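Local atomic coordinates of putative oxidoreductase FAD-binding subunit (Sulfolobus tokodaii, PDB entry 4ZOH), a protein that binds flavin-adenine dinucleotide and probably serves as the electron-transferring flavin subunit of a molybdenum-containing, xanthine oxidase-type oxidoreductase. Residues 71-80 with 100-109; 108-116 with 146-155. All blocks are in the same frame, centred on the assembly; numbering follows the deposited sequence.

Interactions 1 and 2 follow one another along the FAD-binding domain: 71-80 meets 100-109 first, and 108-116 meets 146-155 afterwards, the two pairs sharing Gly108 and Ser109. Their centres lie about 15 Å apart, and helix 106-112 runs through both. Interaction 1 fixes the start of that helix against the end of strand 68-72, in the five-stranded antiparallel sheet, and the turn that follows it; interaction 2 holds its other end against the small hairpin of 147-149 and 152-153. Segments that bind a long dinucleotide thus also hold one another: the diphosphate and adenosine part of FAD runs beside this helix, while the flavin ring reaches Val100 of helix 98-103.

Interaction 1. Residues 71-80 with 100-109; sequences IGALTTHYNI and VRNMGTIGGS. With FAD (flavin-adenine dinucleotide), chain H.
The imidazole of His77 lies on the backbone of Gly104 and Thr105, with Gly104 O over the centre of one ring face. Both His77 and Thr105 also meet the cofactor, one at the ribityl chain and the other at a phosphate. His77 NE2 is hydrogen-bonded to FAD O2' at 2.9 Å, and either partner could be the donor. The rotation of the His77 ring is restrained further: Arg101 CA and Ser109 CB stand at its edge, and ND1 is bonded to Tyr119 OH. With CG anti to its own carbonyl carbon (chi1 -51°), the ring is a knob seated among Val100, Arg101, Ile106 and Ser109. Thr105 grips FAD O1P twice, through its backbone N at 2.9 Å and through OG1 at 2.7 Å. That hydroxyl also accepts from Gly108 N, as the N-cap of helix 106-112. A phosphate is thereby held at a helix N-terminus, within the FAD-binding domain of the molybdopterin dehydrogenase family; the helix dipole would be expected to favour the negative charge here. Val100 adds apolar cover, its CG2 lying 3.6 Å from FAD C7 on the dimethylbenzene side of the isoalloxazine.

Behind this first shell, backbone bonds tie the segments together. Thr75 O accepts from Ile106 N and Ala73 O from Gly107 N, and a single beta bridge pairs Thr76 with Thr105. His77 N and Tyr78 N, at the start of helix 77-81, donate to Gly104 O and Arg101 O respectively; Thr76 caps that helix by accepting from Asn79 N. A water joins Thr76 OG1 to Asn102 O. Deeper still, Ile80 CD1 packs 3.7 Å from Ile106 CB, the two side chains crossing at about a right angle, and Ile71 CG2 touches Ile106 CG2.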
loop_
_atom_site.group_PDB
_atom_site.type_symbol
_atom_site.label_atom_id
_atom_site.label_comp_id
_atom_site.label_asym_id
_atom_site.label_seq_id
_atom_site.Cartn_x
_atom_site.Cartn_y
_atom_site.Cartn_z
ATOM N N ILE B 71 19.258 3.048 -48.704
ATOM C CA ILE B 71 18.405 2.987 -47.530
ATOM C C ILE B 71 19.321 2.846 -46.349
ATOM O O ILE B 71 20.043 1.839 -46.242
ATOM C CB ILE B 71 17.406 1.793 -47.556
ATOM C CG1 ILE B 71 16.527 1.857 -48.782
ATOM C CG2 ILE B 71 16.559 1.745 -46.251
ATOM C CD1 ILE B 71 16.214 0.476 -49.266
ATOM N N GLY B 72 19.280 3.820 -45.448
ATOM C CA GLY B 72 20.139 3.713 -44.247
ATOM C C GLY B 72 19.745 2.505 -43.415
ATOM O O GLY B 72 18.545 2.242 -43.261
ATOM N N ALA B 73 20.725 1.799 -42.839
ATOM C CA ALA B 73 20.414 0.664 -42.007
ATOM C C ALA B 73 19.467 0.938 -40.830
ATOM O O ALA B 73 18.799 0.022 -40.389
ATOM C CB ALA B 73 21.674 -0.020 -41.491
ATOM N N LEU B 74 19.436 2.154 -40.304
ATOM C CA LEU B 74 18.640 2.414 -39.111
ATOM C C LEU B 74 17.240 2.858 -39.502
ATOM O O LEU B 74 16.425 3.113 -38.615
ATOM C CB LEU B 74 19.283 3.442 -38.172
ATOM C CG LEU B 74 20.442 3.030 -37.258
ATOM C CD1 LEU B 74 20.608 4.128 -36.229
ATOM C CD2 LEU B 74 20.262 1.713 -36.550
ATOM N N THR B 75 16.931 2.881 -40.806
ATOM C CA THR B 75 15.571 3.214 -41.274
ATOM C C THR B 75 14.620 2.151 -40.841
ATOM O O THR B 75 14.902 0.932 -40.971
ATOM C CB THR B 75 15.544 3.391 -42.795
ATOM O OG1 THR B 75 16.771 3.994 -43.153
ATOM C CG2 THR B 75 14.402 4.318 -43.266
ATOM N N THR B 76 13.521 2.615 -40.244
ATOM C CA THR B 76 12.532 1.723 -39.627
ATOM C C THR B 76 11.560 1.189 -40.688
ATOM O O THR B 76 11.339 1.817 -41.763
ATOM C CB THR B 76 11.714 2.461 -38.566
ATOM O OG1 THR B 76 10.934 3.470 -39.200
ATOM C CG2 THR B 76 12.609 3.086 -37.366
ATOM N N HIS B 77 10.911 0.088 -40.338
ATOM C CA HIS B 77 9.842 -0.507 -41.154
ATOM C C HIS B 77 8.808 0.496 -41.519
ATOM O O HIS B 77 8.314 0.563 -42.696
ATOM C CB HIS B 77 9.162 -1.721 -40.439
ATOM C CG HIS B 77 10.138 -2.753 -39.918
ATOM N ND1 HIS B 77 11.315 -3.058 -40.567
ATOM C CD2 HIS B 77 10.123 -3.524 -38.804
ATOM C CE1 HIS B 77 11.970 -3.998 -39.902
ATOM N NE2 HIS B 77 11.281 -4.286 -38.816
ATOM N N TYR B 78 8.445 1.279 -40.514
ATOM C CA TYR B 78 7.366 2.253 -40.711
ATOM C C TYR B 78 7.761 3.236 -41.814
ATOM O O TYR B 78 6.947 3.536 -42.698
ATOM C CB TYR B 78 7.000 3.014 -39.414
ATOM C CG TYR B 78 6.030 4.169 -39.631
ATOM C CD1 TYR B 78 4.662 3.961 -39.612
ATOM C CD2 TYR B 78 6.499 5.492 -39.828
ATOM C CE1 TYR B 78 3.776 5.010 -39.781
ATOM C CE2 TYR B 78 5.613 6.567 -40.004
ATOM C CZ TYR B 78 4.258 6.313 -39.971
ATOM O OH TYR B 78 3.365 7.339 -40.106
ATOM N N ASN B 79 8.990 3.745 -41.742
ATOM C CA ASN B 79 9.406 4.802 -42.704
ATOM C C ASN B 79 9.573 4.234 -44.120
ATOM O O ASN B 79 9.129 4.829 -45.049
ATOM C CB ASN B 79 10.695 5.510 -42.260
ATOM C CG ASN B 79 10.456 6.482 -41.121
ATOM O OD1 ASN B 79 9.428 7.127 -41.025
ATOM N ND2 ASN B 79 11.431 6.590 -40.257
ATOM N N ILE B 80 10.162 3.061 -44.227
ATOM C CA ILE B 80 10.233 2.338 -45.509
ATOM C C ILE B 80 8.816 2.125 -46.066
ATOM O O ILE B 80 8.557 2.409 -47.223
ATOM C CB ILE B 80 11.000 1.019 -45.345
ATOM C CG1 ILE B 80 12.433 1.344 -44.959
ATOM C CG2 ILE B 80 10.885 0.169 -46.619
ATOM C CD1 ILE B 80 13.347 0.174 -44.547
ATOM N N VAL B 100 5.610 -2.747 -33.603
ATOM C CA VAL B 100 6.827 -3.363 -34.123
ATOM C C VAL B 100 7.453 -2.536 -35.259
ATOM O O VAL B 100 8.663 -2.286 -35.280
ATOM C CB VAL B 100 6.670 -4.841 -34.552
ATOM C CG1 VAL B 100 8.000 -5.394 -35.056
ATOM C CG2 VAL B 100 6.267 -5.660 -33.394
ATOM N N ARG B 101 6.638 -2.098 -36.193
ATOM C CA ARG B 101 7.202 -1.394 -37.346
ATOM C C ARG B 101 7.721 0.019 -36.986
ATOM O O ARG B 101 8.563 0.618 -37.677
ATOM C CB ARG B 101 6.135 -1.332 -38.412
ATOM C CG ARG B 101 5.845 -2.715 -39.004
ATOM C CD ARG B 101 5.021 -2.570 -40.258
ATOM N NE ARG B 101 3.747 -1.926 -40.037
ATOM C CZ ARG B 101 2.636 -2.536 -39.596
ATOM N NH1 ARG B 101 2.639 -3.818 -39.295
ATOM N NH2 ARG B 101 1.515 -1.845 -39.448
ATOM N N ASN B 102 7.192 0.567 -35.900
ATOM C CA ASN B 102 7.676 1.849 -35.396
ATOM C C ASN B 102 9.092 1.778 -34.943
ATOM O O ASN B 102 9.786 2.800 -34.938
ATOM C CB ASN B 102 6.729 2.339 -34.306
ATOM C CG ASN B 102 5.472 2.933 -34.867
ATOM O OD1 ASN B 102 5.463 3.439 -36.045
ATOM N ND2 ASN B 102 4.384 2.920 -34.060
ATOM N N MET B 103 9.588 0.589 -34.629
ATOM C CA MET B 103 10.954 0.481 -34.087
ATOM C C MET B 103 11.902 -0.377 -34.857
ATOM O O MET B 103 13.087 -0.072 -34.919
ATOM C CB MET B 103 10.945 -0.070 -32.648
ATOM C CG MET B 103 10.140 0.810 -31.683
ATOM S SD MET B 103 11.186 2.169 -31.138
ATOM C CE MET B 103 12.163 1.299 -29.922
ATOM N N GLY B 104 11.397 -1.479 -35.400
ATOM C CA GLY B 104 12.255 -2.374 -36.156
ATOM C C GLY B 104 12.952 -1.681 -37.323
ATOM O O GLY B 104 12.361 -0.814 -37.963
ATOM N N THR B 105 14.201 -2.052 -37.585
ATOM C CA THR B 105 14.941 -1.481 -38.723
ATOM C C THR B 105 15.354 -2.529 -39.774
ATOM O O THR B 105 15.534 -3.722 -39.457
ATOM C CB THR B 105 16.212 -0.738 -38.266
ATOM O OG1 THR B 105 17.205 -1.723 -37.928
ATOM C CG2 THR B 105 15.883 0.245 -37.009
ATOM N N ILE B 106 15.506 -2.063 -41.019
ATOM C CA ILE B 106 15.971 -2.941 -42.161
ATOM C C ILE B 106 17.363 -3.525 -41.865
ATOM O O ILE B 106 17.543 -4.719 -42.049
ATOM C CB ILE B 106 15.955 -2.236 -43.561
ATOM C CG1 ILE B 106 16.364 -3.229 -44.692
ATOM C CG2 ILE B 106 16.799 -0.974 -43.525
ATOM C CD1 ILE B 106 15.922 -2.784 -46.066
ATOM N N GLY B 107 18.293 -2.723 -41.336
ATOM C CA GLY B 107 19.635 -3.253 -40.928
ATOM C C GLY B 107 19.550 -4.381 -39.905
ATOM O O GLY B 107 20.251 -5.397 -40.009
ATOM N N GLY B 108 18.658 -4.243 -38.918
ATOM C CA GLY B 108 18.573 -5.282 -37.866
ATOM C C GLY B 108 17.823 -6.505 -38.382
ATOM O O GLY B 108 18.089 -7.590 -37.949
ATOM N N SER B 109 16.839 -6.331 -39.273
ATOM C CA SER B 109 16.082 -7.501 -39.785
ATOM C C SER B 109 17.037 -8.425 -40.591
ATOM O O SER B 109 17.076 -9.675 -40.380
ATOM C CB SER B 109 14.920 -6.991 -40.640
ATOM O OG SER B 109 14.245 -8.054 -41.221
HETATM P PA FAD H . 17.722 -5.564 -33.299
HETATM O O1A FAD H . 16.805 -6.445 -32.521
HETATM O O2A FAD H . 18.253 -4.315 -32.736
HETATM O O5B FAD H . 18.974 -6.383 -33.751
HETATM C C5B FAD H . 18.803 -7.718 -34.319
HETATM C C4B FAD H . 20.268 -8.334 -34.667
HETATM O O4B FAD H . 21.048 -7.474 -35.592
HETATM C C3B FAD H . 21.095 -8.342 -33.387
HETATM O O3B FAD H . 21.881 -9.508 -33.359
HETATM C C2B FAD H . 21.944 -7.050 -33.441
HETATM O O2B FAD H . 23.166 -7.114 -32.696
HETATM C C1B FAD H . 22.275 -6.962 -34.891
HETATM N N9A FAD H . 22.235 -5.685 -35.595
HETATM C C8A FAD H . 21.299 -4.740 -35.563
HETATM N N7A FAD H . 21.620 -3.766 -36.446
HETATM C C5A FAD H . 22.781 -4.128 -37.043
HETATM C C6A FAD H . 23.592 -3.551 -38.043
HETATM N N6A FAD H . 23.197 -2.401 -38.580
HETATM N N1A FAD H . 24.727 -4.169 -38.421
HETATM C C2A FAD H . 25.086 -5.380 -37.919
HETATM N N3A FAD H . 24.339 -5.945 -36.965
HETATM C C4A FAD H . 23.178 -5.349 -36.509
HETATM N N1 FAD H . 9.939 -9.512 -38.623
HETATM C C2 FAD H . 9.445 -9.891 -39.868
HETATM O O2 FAD H . 10.201 -9.937 -40.816
HETATM N N3 FAD H . 8.129 -10.202 -40.036
HETATM C C4 FAD H . 7.271 -10.175 -38.987
HETATM O O4 FAD H . 6.080 -10.421 -39.205
HETATM C C4X FAD H . 7.762 -9.825 -37.711
HETATM N N5 FAD H . 6.891 -9.789 -36.644
HETATM C C5X FAD H . 7.409 -9.457 -35.356
HETATM C C6 FAD H . 6.532 -9.487 -34.277
HETATM C C7 FAD H . 6.992 -9.135 -32.998
HETATM C C7M FAD H . 5.958 -9.185 -31.851
HETATM C C8 FAD H . 8.345 -8.788 -32.807
HETATM C C8M FAD H . 8.936 -8.421 -31.419
HETATM C C9 FAD H . 9.244 -8.807 -33.889
HETATM C C9A FAD H . 8.768 -9.121 -35.165
HETATM N N10 FAD H . 9.629 -9.150 -36.284
HETATM C C10 FAD H . 9.094 -9.496 -37.539
HETATM C "C1'" FAD H . 11.050 -8.834 -36.181
HETATM C "C2'" FAD H . 11.298 -7.323 -36.351
HETATM O "O2'" FAD H . 11.117 -6.999 -37.746
HETATM C "C3'" FAD H . 12.696 -6.883 -35.833
HETATM O "O3'" FAD H . 12.632 -5.458 -35.745
HETATM C "C4'" FAD H . 13.839 -7.269 -36.759
HETATM O "O4'" FAD H . 13.761 -8.673 -37.003
HETATM C "C5'" FAD H . 15.218 -6.924 -36.158
HETATM O "O5'" FAD H . 15.428 -5.515 -36.442
HETATM P P FAD H . 15.792 -4.525 -35.271
HETATM O O1P FAD H . 16.207 -3.227 -35.883
HETATM O O2P FAD H . 14.702 -4.480 -34.270
HETATM O O3P FAD H . 17.078 -5.275 -34.744
HETATM O O HOH W 1 9.437 4.712 -37.235
#

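Interaction 2. Residues 108-116 with 146-155; sequences GSISHLDPS and FAKDMFTPDL. With FAD (flavin-adenine dinucleotide), chain H.
Apolar and aromatic packing, pinned by one backbone hydrogen bond, joins the end of helix 106-112 to the small, weakly bonded hairpin of about 147-149 and 152-153. Leu113 leaves the helix with positive phi and turns its side chain into the hairpin. There CD1 lies 3.5 Å from both Thr152 C and Pro153 N, with the methyl of Ala147 touching both of its branches. The bond comes back the other way, from Phe151 N to Leu113 O at 2.9 Å, and the same oxygen lies over one face of the Phe151 ring.

Phe151, in the type II turn from Asp149 to Thr152, spreads over the outgoing loop. Its ring presents an edge to the face of His112, with centroids 5.3 Å apart and planes at 66°, an offset edge-to-face pair. The imidazole reaches this ring because CG of His112 is anti to the backbone N (chi1 177°), which carries it alongside the phenyl group. Asp114 and Pro115 continue the contact, Pro115 CD lying 3.7 Å from Phe151 CZ. The loop itself is folded by an Asx turn, in which Asp114 OD1 accepts from Ser116 N.

At the inner end, the edge of Phe146 meets Ile110 O, its CE2 3.3 Å from that oxygen, and Pro153 CG lies against Ser111 O. Ser111, whose OG is bonded to Gly107 O, and Leu155 approach the adenine of FAD, Leu155 CD1 standing 3.7 Å from C2A. Ser111, His112 and Leu155 line the adenosine part of the FAD pocket, where the C-terminal end of helix 106-112 packs on the hairpin.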
loop_
_atom_site.group_PDB
_atom_site.type_symbol
_atom_site.label_atom_id
_atom_site.label_comp_id
_atom_site.label_asym_id
_atom_site.label_seq_id
_atom_site.Cartn_x
_atom_site.Cartn_y
_atom_site.Cartn_z
ATOM N N GLY B 108 18.658 -4.243 -38.918
ATOM C CA GLY B 108 18.573 -5.282 -37.866
ATOM C C GLY B 108 17.823 -6.505 -38.382
ATOM O O GLY B 108 18.089 -7.590 -37.949
ATOM N N SER B 109 16.839 -6.331 -39.273
ATOM C CA SER B 109 16.082 -7.501 -39.785
ATOM C C SER B 109 17.037 -8.425 -40.591
ATOM O O SER B 109 17.076 -9.675 -40.380
ATOM C CB SER B 109 14.920 -6.991 -40.640
ATOM O OG SER B 109 14.245 -8.054 -41.221
ATOM N N ILE B 110 17.845 -7.802 -41.455
ATOM C CA ILE B 110 18.743 -8.564 -42.303
ATOM C C ILE B 110 19.986 -9.018 -41.559
ATOM O O ILE B 110 20.577 -10.019 -41.961
ATOM C CB ILE B 110 19.099 -7.865 -43.641
ATOM C CG1 ILE B 110 20.054 -6.689 -43.480
ATOM C CG2 ILE B 110 17.850 -7.456 -44.454
ATOM C CD1 ILE B 110 20.532 -6.198 -44.852
ATOM N N SER B 111 20.402 -8.307 -40.492
ATOM C CA SER B 111 21.526 -8.827 -39.685
ATOM C C SER B 111 21.065 -9.997 -38.821
ATOM O O SER B 111 21.828 -10.881 -38.496
ATOM C CB SER B 111 22.196 -7.755 -38.869
ATOM O OG SER B 111 22.582 -6.666 -39.704
ATOM N N HIS B 112 19.768 -10.056 -38.556
ATOM C CA HIS B 112 19.222 -11.127 -37.736
ATOM C C HIS B 112 18.938 -12.412 -38.517
ATOM O O HIS B 112 19.229 -13.508 -38.017
ATOM C CB HIS B 112 17.961 -10.605 -37.003
ATOM C CG HIS B 112 17.266 -11.646 -36.185
ATOM N ND1 HIS B 112 17.868 -12.271 -35.107
ATOM C CD2 HIS B 112 16.005 -12.142 -36.263
ATOM C CE1 HIS B 112 17.017 -13.136 -34.585
ATOM N NE2 HIS B 112 15.872 -13.062 -35.251
ATOM N N LEU B 113 18.344 -12.277 -39.719
ATOM C CA LEU B 113 18.117 -13.422 -40.657
ATOM C C LEU B 113 17.200 -14.541 -40.200
ATOM O O LEU B 113 17.485 -15.733 -40.412
ATOM C CB LEU B 113 19.415 -14.038 -41.176
ATOM C CG LEU B 113 20.177 -13.228 -42.220
ATOM C CD1 LEU B 113 21.311 -14.121 -42.712
ATOM C CD2 LEU B 113 19.294 -12.791 -43.403
ATOM N N ASP B 114 16.079 -14.165 -39.599
ATOM C CA ASP B 114 15.047 -15.156 -39.376
ATOM C C ASP B 114 14.558 -15.680 -40.744
ATOM O O ASP B 114 14.188 -14.888 -41.595
ATOM C CB ASP B 114 13.882 -14.550 -38.604
ATOM C CG ASP B 114 12.905 -15.579 -38.164
ATOM O OD1 ASP B 114 12.233 -16.257 -39.005
ATOM O OD2 ASP B 114 12.824 -15.717 -36.951
ATOM N N PRO B 115 14.528 -17.006 -40.932
ATOM C CA PRO B 115 14.132 -17.544 -42.238
ATOM C C PRO B 115 12.651 -17.337 -42.587
ATOM O O PRO B 115 12.214 -17.743 -43.690
ATOM C CB PRO B 115 14.453 -19.046 -42.116
ATOM C CG PRO B 115 14.358 -19.317 -40.663
ATOM C CD PRO B 115 14.876 -18.079 -39.978
ATOM N N SER B 116 11.877 -16.742 -41.678
ATOM C CA SER B 116 10.507 -16.344 -42.044
ATOM C C SER B 116 10.308 -14.862 -42.130
ATOM O O SER B 116 9.190 -14.433 -42.237
ATOM C CB SER B 116 9.480 -16.899 -41.060
ATOM O OG SER B 116 9.714 -18.261 -40.916
ATOM N N PHE B 146 25.200 -12.371 -48.829
ATOM C CA PHE B 146 25.175 -11.877 -47.452
ATOM C C PHE B 146 24.438 -12.869 -46.534
ATOM O O PHE B 146 24.869 -13.153 -45.394
ATOM C CB PHE B 146 24.566 -10.489 -47.414
ATOM C CG PHE B 146 24.424 -9.922 -46.039
ATOM C CD1 PHE B 146 25.528 -9.372 -45.376
ATOM C CD2 PHE B 146 23.173 -9.895 -45.408
ATOM C CE1 PHE B 146 25.403 -8.837 -44.091
ATOM C CE2 PHE B 146 23.046 -9.371 -44.129
ATOM C CZ PHE B 146 24.154 -8.825 -43.480
ATOM N N ALA B 147 23.383 -13.456 -47.076
ATOM C CA ALA B 147 22.565 -14.379 -46.328
ATOM C C ALA B 147 23.134 -15.792 -46.353
ATOM O O ALA B 147 22.617 -16.677 -47.012
ATOM C CB ALA B 147 21.101 -14.298 -46.787
ATOM N N LYS B 148 24.206 -15.993 -45.594
ATOM C CA LYS B 148 24.910 -17.279 -45.563
ATOM C C LYS B 148 24.072 -18.484 -45.101
ATOM O O LYS B 148 24.273 -19.577 -45.601
ATOM C CB LYS B 148 26.169 -17.152 -44.723
ATOM C CG LYS B 148 27.213 -16.189 -45.296
ATOM C CD LYS B 148 28.435 -15.995 -44.387
ATOM C CE LYS B 148 29.108 -17.289 -43.930
ATOM N NZ LYS B 148 29.470 -17.242 -42.478
ATOM N N ASP B 149 23.137 -18.306 -44.165
ATOM C CA ASP B 149 22.283 -19.430 -43.681
ATOM C C ASP B 149 21.257 -18.808 -42.700
ATOM O O ASP B 149 21.393 -17.641 -42.363
ATOM C CB ASP B 149 23.157 -20.512 -42.992
ATOM C CG ASP B 149 22.469 -21.883 -42.832
ATOM O OD1 ASP B 149 21.267 -22.123 -43.098
ATOM O OD2 ASP B 149 23.164 -22.772 -42.347
ATOM N N MET B 150 20.222 -19.536 -42.275
ATOM C CA MET B 150 19.351 -18.998 -41.232
ATOM C C MET B 150 20.225 -18.380 -40.119
ATOM O O MET B 150 21.227 -18.978 -39.711
ATOM C CB MET B 150 18.407 -20.060 -40.670
ATOM C CG MET B 150 19.070 -21.363 -40.259
ATOM S SD MET B 150 17.778 -22.420 -39.705
ATOM C CE MET B 150 18.657 -23.991 -39.564
ATOM N N PHE B 151 19.900 -17.141 -39.728
ATOM C CA PHE B 151 20.509 -16.454 -38.579
ATOM C C PHE B 151 21.999 -16.233 -38.776
ATOM O O PHE B 151 22.706 -15.881 -37.824
ATOM C CB PHE B 151 20.218 -17.207 -37.245
ATOM C CG PHE B 151 18.750 -17.423 -36.966
ATOM C CD1 PHE B 151 17.929 -16.351 -36.601
ATOM C CD2 PHE B 151 18.179 -18.715 -37.049
ATOM C CE1 PHE B 151 16.557 -16.550 -36.355
ATOM C CE2 PHE B 151 16.811 -18.919 -36.819
ATOM C CZ PHE B 151 15.999 -17.826 -36.463
ATOM N N THR B 152 22.483 -16.430 -40.001
ATOM C CA THR B 152 23.939 -16.379 -40.261
ATOM C C THR B 152 24.281 -15.385 -41.381
ATOM O O THR B 152 24.422 -15.787 -42.538
ATOM C CB THR B 152 24.511 -17.771 -40.568
ATOM O OG1 THR B 152 23.908 -18.714 -39.691
ATOM C CG2 THR B 152 26.050 -17.828 -40.374
ATOM N N PRO B 153 24.387 -14.082 -41.034
ATOM C CA PRO B 153 24.785 -13.035 -41.971
ATOM C C PRO B 153 26.290 -13.082 -42.230
ATOM O O PRO B 153 27.008 -13.693 -41.462
ATOM C CB PRO B 153 24.431 -11.746 -41.219
ATOM C CG PRO B 153 24.656 -12.112 -39.782
ATOM C CD PRO B 153 24.156 -13.533 -39.677
ATOM N N ASP B 154 26.730 -12.444 -43.310
ATOM C CA ASP B 154 28.154 -12.356 -43.684
ATOM C C ASP B 154 28.711 -11.106 -43.036
ATOM O O ASP B 154 28.922 -10.052 -43.686
ATOM C CB ASP B 154 28.305 -12.307 -45.218
ATOM C CG ASP B 154 29.713 -11.893 -45.672
ATOM O OD1 ASP B 154 30.704 -12.411 -45.114
ATOM O OD2 ASP B 154 29.821 -11.031 -46.569
ATOM N N LEU B 155 28.925 -11.230 -41.731
ATOM C CA LEU B 155 29.363 -10.117 -40.901
ATOM C C LEU B 155 30.433 -10.619 -39.986
ATOM O O LEU B 155 30.307 -11.667 -39.373
ATOM C CB LEU B 155 28.204 -9.555 -40.059
ATOM C CG LEU B 155 27.237 -8.605 -40.768
ATOM C CD1 LEU B 155 26.004 -8.380 -39.899
ATOM C CD2 LEU B 155 27.877 -7.282 -41.171
HETATM P PA FAD H . 17.722 -5.564 -33.299
HETATM O O1A FAD H . 16.805 -6.445 -32.521
HETATM O O2A FAD H . 18.253 -4.315 -32.736
HETATM O O5B FAD H . 18.974 -6.383 -33.751
HETATM C C5B FAD H . 18.803 -7.718 -34.319
HETATM C C4B FAD H . 20.268 -8.334 -34.667
HETATM O O4B FAD H . 21.048 -7.474 -35.592
HETATM C C3B FAD H . 21.095 -8.342 -33.387
HETATM O O3B FAD H . 21.881 -9.508 -33.359
HETATM C C2B FAD H . 21.944 -7.050 -33.441
HETATM O O2B FAD H . 23.166 -7.114 -32.696
HETATM C C1B FAD H . 22.275 -6.962 -34.891
HETATM N N9A FAD H . 22.235 -5.685 -35.595
HETATM C C8A FAD H . 21.299 -4.740 -35.563
HETATM N N7A FAD H . 21.620 -3.766 -36.446
HETATM C C5A FAD H . 22.781 -4.128 -37.043
HETATM C C6A FAD H . 23.592 -3.551 -38.043
HETATM N N6A FAD H . 23.197 -2.401 -38.580
HETATM N N1A FAD H . 24.727 -4.169 -38.421
HETATM C C2A FAD H . 25.086 -5.380 -37.919
HETATM N N3A FAD H . 24.339 -5.945 -36.965
HETATM C C4A FAD H . 23.178 -5.349 -36.509
HETATM N N1 FAD H . 9.939 -9.512 -38.623
HETATM C C2 FAD H . 9.445 -9.891 -39.868
HETATM O O2 FAD H . 10.201 -9.937 -40.816
HETATM N N3 FAD H . 8.129 -10.202 -40.036
HETATM C C4 FAD H . 7.271 -10.175 -38.987
HETATM O O4 FAD H . 6.080 -10.421 -39.205
HETATM C C4X FAD H . 7.762 -9.825 -37.711
HETATM N N5 FAD H . 6.891 -9.789 -36.644
HETATM C C5X FAD H . 7.409 -9.457 -35.356
HETATM C C6 FAD H . 6.532 -9.487 -34.277
HETATM C C7 FAD H . 6.992 -9.135 -32.998
HETATM C C7M FAD H . 5.958 -9.185 -31.851
HETATM C C8 FAD H . 8.345 -8.788 -32.807
HETATM C C8M FAD H . 8.936 -8.421 -31.419
HETATM C C9 FAD H . 9.244 -8.807 -33.889
HETATM C C9A FAD H . 8.768 -9.121 -35.165
HETATM N N10 FAD H . 9.629 -9.150 -36.284
HETATM C C10 FAD H . 9.094 -9.496 -37.539
HETATM C "C1'" FAD H . 11.050 -8.834 -36.181
HETATM C "C2'" FAD H . 11.298 -7.323 -36.351
HETATM O "O2'" FAD H . 11.117 -6.999 -37.746
HETATM C "C3'" FAD H . 12.696 -6.883 -35.833
HETATM O "O3'" FAD H . 12.632 -5.458 -35.745
HETATM C "C4'" FAD H . 13.839 -7.269 -36.759
HETATM O "O4'" FAD H . 13.761 -8.673 -37.003
HETATM C "C5'" FAD H . 15.218 -6.924 -36.158
HETATM O "O5'" FAD H . 15.428 -5.515 -36.442
HETATM P P FAD H . 15.792 -4.525 -35.271
HETATM O O1P FAD H . 16.207 -3.227 -35.883
HETATM O O2P FAD H . 14.702 -4.480 -34.270
HETATM O O3P FAD H . 17.078 -5.275 -34.744
#